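Local atomic coordinates of predicted protein (Phaeodactylum tricornutum CCAP 1055/1, PDB entry 5Z5M), a protein that probably converts 5-hydroxyisourate to (S)-allantoin by coupling 5-hydroxyisourate hydrolase and OHCU decarboxylase activities in one fused chain, late in urate degradation. Residues 183-194 against 245-256. Sequence-based numbering, arbitrary orientation.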
# COMPACT_ATOMS: atom_id res chain seq x y z
N LEU A 183 -9.24 -14.69 -14.88
CA LEU A 183 -9.16 -13.93 -13.63
C LEU A 183 -8.59 -14.78 -12.51
O LEU A 183 -9.09 -15.87 -12.23
CB LEU A 183 -10.55 -13.41 -13.24
CG LEU A 183 -10.70 -12.65 -11.92
CD1 LEU A 183 -9.93 -11.33 -11.94
CD2 LEU A 183 -12.17 -12.39 -11.64
N THR A 184 -7.52 -14.30 -11.90
CA THR A 184 -6.92 -14.99 -10.76
C THR A 184 -6.87 -14.08 -9.54
O THR A 184 -7.07 -12.86 -9.64
CB THR A 184 -5.49 -15.47 -11.06
OG1 THR A 184 -4.68 -14.35 -11.45
CG2 THR A 184 -5.49 -16.52 -12.17
N CYS A 185 -6.58 -14.69 -8.40
CA CYS A 185 -6.53 -13.98 -7.13
C CYS A 185 -5.44 -14.55 -6.25
O CYS A 185 -5.10 -15.73 -6.34
CB CYS A 185 -7.88 -14.06 -6.43
SG CYS A 185 -8.03 -12.97 -5.00
N HIS A 186 -4.87 -13.70 -5.41
CA HIS A 186 -3.87 -14.10 -4.43
C HIS A 186 -4.13 -13.29 -3.17
O HIS A 186 -4.44 -12.10 -3.25
CB HIS A 186 -2.46 -13.85 -4.98
CG HIS A 186 -1.36 -14.11 -4.00
ND1 HIS A 186 -1.05 -15.38 -3.56
CD2 HIS A 186 -0.50 -13.27 -3.38
CE1 HIS A 186 -0.04 -15.31 -2.71
NE2 HIS A 186 0.31 -14.04 -2.58
N VAL A 187 -4.04 -13.92 -2.01
CA VAL A 187 -4.19 -13.19 -0.76
C VAL A 187 -2.91 -13.29 0.07
O VAL A 187 -2.40 -14.39 0.33
CB VAL A 187 -5.36 -13.71 0.09
CG1 VAL A 187 -5.49 -12.87 1.35
CG2 VAL A 187 -6.64 -13.70 -0.73
N LEU A 188 -2.38 -12.14 0.45
CA LEU A 188 -1.18 -12.09 1.28
C LEU A 188 -1.45 -11.43 2.63
O LEU A 188 -1.97 -10.31 2.69
CB LEU A 188 -0.08 -11.32 0.56
CG LEU A 188 1.18 -11.13 1.41
CD1 LEU A 188 2.10 -12.33 1.29
CD2 LEU A 188 1.89 -9.85 1.01
N ASP A 189 -1.08 -12.13 3.69
CA ASP A 189 -1.20 -11.64 5.07
C ASP A 189 0.03 -10.80 5.39
O ASP A 189 1.10 -11.34 5.66
CB ASP A 189 -1.35 -12.84 6.02
CG ASP A 189 -1.44 -12.44 7.50
OD1 ASP A 189 -1.29 -11.25 7.85
OD2 ASP A 189 -1.63 -13.36 8.32
N THR A 190 -0.10 -9.47 5.37
CA THR A 190 1.06 -8.61 5.56
C THR A 190 1.43 -8.44 7.03
O THR A 190 2.49 -7.90 7.35
CB THR A 190 0.85 -7.22 4.93
OG1 THR A 190 -0.32 -6.61 5.49
CG2 THR A 190 0.66 -7.35 3.43
N GLY A 191 0.55 -8.89 7.92
CA GLY A 191 0.83 -8.84 9.34
C GLY A 191 1.77 -9.97 9.74
O GLY A 191 2.58 -9.81 10.65
N ASN A 192 1.66 -11.09 9.05
CA ASN A 192 2.46 -12.28 9.35
C ASN A 192 3.47 -12.64 8.26
O ASN A 192 4.34 -13.48 8.48
CB ASN A 192 1.53 -13.47 9.60
CG ASN A 192 0.66 -13.27 10.83
OD1 ASN A 192 1.12 -12.75 11.84
ND2 ASN A 192 -0.60 -13.68 10.74
N GLY A 193 3.35 -12.02 7.09
CA GLY A 193 4.31 -12.23 6.02
C GLY A 193 4.20 -13.56 5.30
O GLY A 193 5.19 -14.12 4.82
N CYS A 194 2.97 -14.06 5.21
CA CYS A 194 2.72 -15.37 4.63
C CYS A 194 1.49 -15.33 3.73
O CYS A 194 0.64 -14.46 3.90
CB CYS A 194 2.51 -16.41 5.74
SG CYS A 194 1.08 -16.08 6.82
N TRP A 245 -15.40 -9.04 -5.41
CA TRP A 245 -14.95 -10.08 -4.49
C TRP A 245 -15.58 -9.83 -3.14
O TRP A 245 -15.88 -8.69 -2.78
CB TRP A 245 -13.43 -10.10 -4.28
CG TRP A 245 -12.51 -10.37 -5.45
CD1 TRP A 245 -11.63 -9.49 -6.01
CD2 TRP A 245 -12.29 -11.63 -6.11
NE1 TRP A 245 -10.91 -10.10 -7.00
CE2 TRP A 245 -11.30 -11.41 -7.09
CE3 TRP A 245 -12.85 -12.91 -6.00
CZ2 TRP A 245 -10.85 -12.42 -7.95
CZ3 TRP A 245 -12.40 -13.91 -6.85
CH2 TRP A 245 -11.42 -13.66 -7.81
N THR A 246 -15.74 -10.89 -2.37
CA THR A 246 -16.01 -10.78 -0.94
C THR A 246 -14.96 -11.61 -0.22
O THR A 246 -14.94 -12.83 -0.37
CB THR A 246 -17.43 -11.25 -0.56
OG1 THR A 246 -18.41 -10.47 -1.26
CG2 THR A 246 -17.65 -11.11 0.94
N PHE A 247 -14.06 -10.96 0.50
CA PHE A 247 -13.03 -11.66 1.25
C PHE A 247 -13.46 -11.81 2.70
O PHE A 247 -13.71 -10.81 3.39
CB PHE A 247 -11.69 -10.92 1.18
CG PHE A 247 -11.13 -10.81 -0.20
CD1 PHE A 247 -10.34 -11.82 -0.73
CD2 PHE A 247 -11.36 -9.68 -0.97
CE1 PHE A 247 -9.81 -11.72 -2.01
CE2 PHE A 247 -10.83 -9.57 -2.24
CZ PHE A 247 -10.05 -10.60 -2.77
N PHE A 248 -13.53 -13.04 3.19
CA PHE A 248 -13.95 -13.26 4.57
C PHE A 248 -12.72 -13.31 5.48
O PHE A 248 -12.33 -14.37 5.96
CB PHE A 248 -14.78 -14.54 4.69
CG PHE A 248 -16.11 -14.45 4.00
CD1 PHE A 248 -16.25 -14.80 2.67
CD2 PHE A 248 -17.22 -13.96 4.68
CE1 PHE A 248 -17.47 -14.70 2.03
CE2 PHE A 248 -18.44 -13.85 4.04
CZ PHE A 248 -18.57 -14.22 2.71
N CYS A 249 -12.13 -12.14 5.72
CA CYS A 249 -10.86 -12.05 6.42
C CYS A 249 -10.99 -12.27 7.92
O CYS A 249 -10.03 -12.69 8.57
CB CYS A 249 -10.21 -10.69 6.17
SG CYS A 249 -9.76 -10.46 4.45
N GLY A 250 -12.16 -11.95 8.46
CA GLY A 250 -12.42 -12.15 9.88
C GLY A 250 -12.22 -13.60 10.30
O GLY A 250 -11.59 -13.87 11.32
N GLU A 251 -12.77 -14.52 9.51
CA GLU A 251 -12.59 -15.95 9.77
C GLU A 251 -11.12 -16.35 9.69
O GLU A 251 -10.66 -17.17 10.48
CB GLU A 251 -13.40 -16.79 8.78
CG GLU A 251 -14.84 -16.36 8.64
CD GLU A 251 -15.53 -17.04 7.47
OE1 GLU A 251 -14.91 -17.91 6.82
OE2 GLU A 251 -16.70 -16.69 7.20
N TYR A 252 -10.38 -15.78 8.74
CA TYR A 252 -8.97 -16.09 8.60
C TYR A 252 -8.17 -15.62 9.82
O TYR A 252 -7.36 -16.37 10.37
CB TYR A 252 -8.38 -15.48 7.31
CG TYR A 252 -6.87 -15.54 7.28
CD1 TYR A 252 -6.20 -16.73 7.00
CD2 TYR A 252 -6.11 -14.41 7.56
CE1 TYR A 252 -4.82 -16.79 7.00
CE2 TYR A 252 -4.73 -14.46 7.56
CZ TYR A 252 -4.09 -15.65 7.28
OH TYR A 252 -2.72 -15.70 7.28
N PHE A 253 -8.39 -14.38 10.24
CA PHE A 253 -7.64 -13.88 11.39
C PHE A 253 -7.97 -14.68 12.66
O PHE A 253 -7.10 -14.92 13.50
CB PHE A 253 -7.91 -12.39 11.60
CG PHE A 253 -7.38 -11.54 10.48
CD1 PHE A 253 -6.10 -11.75 10.00
CD2 PHE A 253 -8.16 -10.56 9.90
CE1 PHE A 253 -5.60 -10.99 8.96
CE2 PHE A 253 -7.67 -9.79 8.87
CZ PHE A 253 -6.39 -10.01 8.40
N ALA A 254 -9.22 -15.11 12.79
CA ALA A 254 -9.63 -15.91 13.95
C ALA A 254 -8.97 -17.28 13.95
O ALA A 254 -8.71 -17.84 15.02
CB ALA A 254 -11.15 -16.05 13.98
N SER A 255 -8.69 -17.81 12.77
CA SER A 255 -8.05 -19.12 12.65
C SER A 255 -6.59 -19.05 13.10
O SER A 255 -6.00 -20.07 13.46
CB SER A 255 -8.13 -19.65 11.22
OG SER A 255 -7.26 -18.95 10.34
N LYS A 256 -6.02 -17.85 13.07
CA LYS A 256 -4.63 -17.67 13.46
C LYS A 256 -4.50 -17.23 14.91
O LYS A 256 -3.40 -17.19 15.46
CB LYS A 256 -3.96 -16.63 12.54
CG LYS A 256 -3.85 -17.07 11.10
CD LYS A 256 -2.41 -17.34 10.73
CE LYS A 256 -2.31 -18.29 9.55
NZ LYS A 256 -0.91 -18.44 9.07
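Strand 182-189 faces strand 241-248, and its end with the following turn faces helix 249-256, across a side-chain layer, with CA atoms 9.2 Å apart at Val-187 and Phe-247. The sulfur of Cys-185, turned anti to the backbone N (chi1 -170°), serves two rings: it lies over one face of Trp-245, SG 4.3 Å from the centroid of the six-membered ring, and in plane at the edge of Phe-247, SG to CE1 3.7 Å. Leu-183 CD2 meets Trp-245 CZ2 at 3.9 Å, and Val-187 CG2 packs on Phe-247 CE1. Farther along, Tyr-252 OH donates to Asp-189 OD2 (2.8 Å) on the anti side, ring and carboxylate planes 84° apart. Asn-192 ND2 reaches Asp-189 OD2 on the syn side at 2.6 Å, while Asp-189 OD1 takes the backbone N of Gly-191 (3.0 Å) and of Asn-192 from one face of its plane. Without this carboxylate, as with an alanine here, the Tyr-252 hydroxyl would probably lose its acceptor and the turn its side-chain bonds. Asp-189 thus ties an Asx turn, next to a G1 beta bulge at Gly-193 and Cys-194, to the helix after strand 241-248, within the two-sheet sandwich of the transthyretin/HIUase fold.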